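Local coordinates for RagA protein (Porphyromonas gingivalis, PDB 6SLN) that probably takes up peptides across the outer membrane as a TonB-dependent receptor working with a partner protein, at residues Y776-P779 against N780-T783; A944-N947 against V948-G951. All blocks are in the same frame, centred on the assembly; numbering follows the deposited sequence.

Both interactions are local, a type II turn in the first and an open bend in the second, and they sit on opposite sides of the chain's centre within the barrel-family region of RagA. Their centres are 65 Å apart and their nearest atoms about 53 Å. Interaction 1 (776-783) comes first in sequence and meets the ligand: Asn-780, Thr-781 and Thr-783 pack on the backbone of the bound peptide, while the 776-779 side touches the chain of another protein. Interaction 2 (944-951) lies on the surface in the loop leading into barrel strand 951-964, where Val-948 packs on Trp-362 of the second subunit. The first thus faces peptide and partner protein, the second another copy of RagA.

Interaction 1 of 2, residues Y776-P779 against N780-T783; sequences YMLP and NTGT
Leu-778 and Thr-781 are the ends of a type II beta turn, with Pro-779 and Asn-780 at its two corners, in the connection between strands 775-778 and 783-786. Asn-780 takes the second corner, where its left-handed backbone (phi 60°) follows the extended Pro-779 and reverses the chain. Its amide end leads away from the turn, and its OD1 accepts a hydrogen bond from the backbone of the bound peptide.

Thr-781 closes the turn: its N reaches Leu-778 O at 3.3 Å, a weak, bent bond. With chi1 at 63°, its OG1 lies between backbone N and carbonyl carbon and is directed at that same Leu-778 O; the modelled separation is too short to be trusted in detail. CG2, on another branch, comes alongside Pro-779 O at 3.4 Å. The main-chain oxygen of Thr-781 is held from outside by Asn-977 ND2. Gly-782 then bends the chain again at positive phi, and its backbone bonds to that of Tyr-794.

Beyond it, Thr-783 N donates to Thr-781 OG1 at 3.1 Å, forming an ST turn, in which the hydroxyl oxygen of Thr-781 accepts from the N-H two residues on. Thr-783 OG1 lies beside the base of the leucine side chain, 3.6 Å from Leu-778 CB, and the two side chains pass each other at a slant. The backbone of the bound peptide also packs on Thr-781 and Thr-783, making this small bend part of the wall around the ligand. On the strand side, Leu-778 N gives a weak hydrogen bond to Thr-783 O at 3.1 Å, and the same oxygen lies 3.3 Å from Met-777 CG.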
loop_
_atom_site.group_PDB
_atom_site.type_symbol
_atom_site.label_atom_id
_atom_site.label_comp_id
_atom_site.label_asym_id
_atom_site.label_seq_id
_atom_site.Cartn_x
_atom_site.Cartn_y
_atom_site.Cartn_z
ATOM N N TYR A 776 15.689 26.100 32.745
ATOM C CA TYR A 776 16.129 25.055 31.820
ATOM C C TYR A 776 16.446 25.668 30.462
ATOM O O TYR A 776 15.552 26.199 29.791
ATOM C CB TYR A 776 15.068 23.965 31.662
ATOM C CG TYR A 776 15.426 22.935 30.618
ATOM C CD1 TYR A 776 16.239 21.850 30.939
ATOM C CD2 TYR A 776 14.962 23.045 29.315
ATOM C CE1 TYR A 776 16.575 20.902 29.997
ATOM C CE2 TYR A 776 15.297 22.102 28.355
ATOM C CZ TYR A 776 16.103 21.033 28.701
ATOM O OH TYR A 776 16.419 20.078 27.753
ATOM N N MET A 777 17.707 25.573 30.052
ATOM C CA MET A 777 18.121 26.008 28.727
ATOM C C MET A 777 17.864 24.877 27.755
ATOM O O MET A 777 18.416 23.787 27.923
ATOM C CB MET A 777 19.600 26.388 28.716
ATOM C CG MET A 777 20.118 26.885 27.368
ATOM S SD MET A 777 21.135 25.675 26.493
ATOM C CE MET A 777 22.754 26.013 27.143
ATOM N N LEU A 778 17.013 25.119 26.765
ATOM C CA LEU A 778 16.750 24.105 25.755
ATOM C C LEU A 778 18.030 23.919 24.946
ATOM O O LEU A 778 18.464 24.872 24.280
ATOM C CB LEU A 778 15.578 24.527 24.875
ATOM C CG LEU A 778 14.163 24.477 25.466
ATOM C CD1 LEU A 778 13.963 25.506 26.590
ATOM C CD2 LEU A 778 13.126 24.688 24.380
ATOM N N PRO A 779 18.694 22.754 25.016
ATOM C CA PRO A 779 20.032 22.626 24.421
ATOM C C PRO A 779 20.023 22.883 22.922
ATOM O O PRO A 779 19.090 22.522 22.208
ATOM C CB PRO A 779 20.437 21.185 24.745
ATOM C CG PRO A 779 19.656 20.873 25.989
ATOM C CD PRO A 779 18.336 21.573 25.820
ATOM N N ASN A 780 21.059 23.581 22.474
ATOM C CA ASN A 780 21.272 23.869 21.068
ATOM C C ASN A 780 20.120 24.678 20.447
ATOM O O ASN A 780 19.831 24.572 19.247
ATOM C CB ASN A 780 21.533 22.568 20.310
ATOM C CG ASN A 780 22.136 22.808 18.965
ATOM O OD1 ASN A 780 21.454 22.810 17.937
ATOM N ND2 ASN A 780 23.425 23.069 18.964
ATOM N N THR A 781 19.449 25.507 21.246
ATOM C CA THR A 781 18.389 26.361 20.728
ATOM C C THR A 781 18.662 27.846 20.855
ATOM O O THR A 781 18.014 28.630 20.144
ATOM C CB THR A 781 17.045 26.089 21.433
ATOM O OG1 THR A 781 17.146 26.414 22.833
ATOM C CG2 THR A 781 16.596 24.646 21.202
ATOM N N GLY A 782 19.571 28.254 21.752
ATOM C CA GLY A 782 19.734 29.643 22.113
ATOM C C GLY A 782 18.558 30.201 22.871
ATOM O O GLY A 782 18.346 31.414 22.859
ATOM N N THR A 783 17.779 29.340 23.531
ATOM C CA THR A 783 16.613 29.726 24.319
ATOM C C THR A 783 16.663 29.087 25.710
ATOM O O THR A 783 17.348 28.085 25.949
ATOM C CB THR A 783 15.309 29.320 23.616
ATOM O OG1 THR A 783 15.191 27.889 23.632
ATOM C CG2 THR A 783 15.270 29.839 22.175
#

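Interaction 2 of 2, residues A944-N947 against V948-G951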
loop_
_atom_site.group_PDB
_atom_site.type_symbol
_atom_site.label_atom_id
_atom_site.label_comp_id
_atom_site.label_asym_id
_atom_site.label_seq_id
_atom_site.Cartn_x
_atom_site.Cartn_y
_atom_site.Cartn_z
ATOM N N ALA A 944 -27.735 48.811 -17.953
ATOM C CA ALA A 944 -29.159 49.131 -17.997
ATOM C C ALA A 944 -29.756 48.972 -19.389
ATOM O O ALA A 944 -30.984 49.014 -19.524
ATOM C CB ALA A 944 -29.401 50.554 -17.485
ATOM N N GLY A 945 -28.929 48.792 -20.417
ATOM C CA GLY A 945 -29.389 48.541 -21.766
ATOM C C GLY A 945 -29.527 47.079 -22.120
ATOM O O GLY A 945 -29.715 46.754 -23.297
ATOM N N GLN A 946 -29.442 46.192 -21.135
ATOM C CA GLN A 946 -29.518 44.744 -21.345
ATOM C C GLN A 946 -30.132 44.106 -20.098
ATOM O O GLN A 946 -30.777 44.784 -19.289
ATOM C CB GLN A 946 -28.127 44.180 -21.685
ATOM C CG GLN A 946 -27.075 44.456 -20.627
ATOM C CD GLN A 946 -26.802 43.243 -19.760
ATOM O OE1 GLN A 946 -26.114 42.307 -20.173
ATOM N NE2 GLN A 946 -27.344 43.252 -18.547
ATOM N N ASN A 947 -29.931 42.802 -19.932
ATOM C CA ASN A 947 -30.580 42.103 -18.832
ATOM C C ASN A 947 -29.861 40.845 -18.372
ATOM O O ASN A 947 -30.345 40.202 -17.436
ATOM C CB ASN A 947 -32.023 41.761 -19.220
ATOM C CG ASN A 947 -32.834 41.294 -18.043
ATOM O OD1 ASN A 947 -32.594 41.708 -16.911
ATOM N ND2 ASN A 947 -33.786 40.404 -18.293
ATOM N N VAL A 948 -28.740 40.460 -18.974
ATOM C CA VAL A 948 -27.996 39.319 -18.448
ATOM C C VAL A 948 -27.132 39.792 -17.282
ATOM O O VAL A 948 -27.447 39.518 -16.119
ATOM C CB VAL A 948 -27.146 38.627 -19.534
ATOM C CG1 VAL A 948 -26.211 37.607 -18.911
ATOM C CG2 VAL A 948 -28.041 37.946 -20.552
ATOM N N ILE A 949 -26.061 40.528 -17.584
ATOM C CA ILE A 949 -25.066 40.915 -16.589
ATOM C C ILE A 949 -25.555 42.143 -15.839
ATOM O O ILE A 949 -25.958 43.139 -16.454
ATOM C CB ILE A 949 -23.715 41.195 -17.263
ATOM C CG1 ILE A 949 -23.386 40.081 -18.252
ATOM C CG2 ILE A 949 -22.622 41.315 -16.240
ATOM C CD1 ILE A 949 -23.272 40.560 -19.696
ATOM N N GLY A 950 -25.502 42.081 -14.508
ATOM C CA GLY A 950 -25.915 43.191 -13.670
ATOM C C GLY A 950 -24.782 44.115 -13.261
ATOM O O GLY A 950 -25.015 45.292 -12.968
ATOM N N GLY A 951 -23.554 43.604 -13.237
ATOM C CA GLY A 951 -22.427 44.414 -12.813
ATOM C C GLY A 951 -21.124 43.730 -13.159
ATOM O O GLY A 951 -21.103 42.612 -13.674
#
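A surface loop just ahead of barrel strand 951-964 brings the side-chain amide of Gln-946 across to the backbone of Ile-949, and a classic beta bulge follows it, in which Gly-950 and Gly-951 both bond to Ser-996. The side chain reaches from one arm of the bend to the other. Ile-949 N donates to Gln-946 OE1 at 3.1 Å with an N-H...O angle of 153°. The donor lies in the plane of the amide but approaches nearly at right angles to the C=O bond, at 99°, and so meets the oxygen from its flank.

To get there, the glutamine chain starts with CG between the backbone N and the carbonyl carbon (chi1 58°) and then bends at chi2, which folds the amide inward over the bend. The other end of that amide, NE2, makes a weak hydrogen bond back to Phe-943 O, so both ends of the amide have a partner, the second a weak one.

Outside the bend, Asn-947 touches Arg-216, Ile-949 lies on the C-terminal Phe-997, and Val-948 packs on Trp-362 of the second subunit, placing the loop beside the contact between the two copies. Val-948 CB keeps 3.9 Å from Gln-946 OE1. Ile-949 comes nearer, its terminal CD1 lying 3.4 Å from Gln-946 OE1.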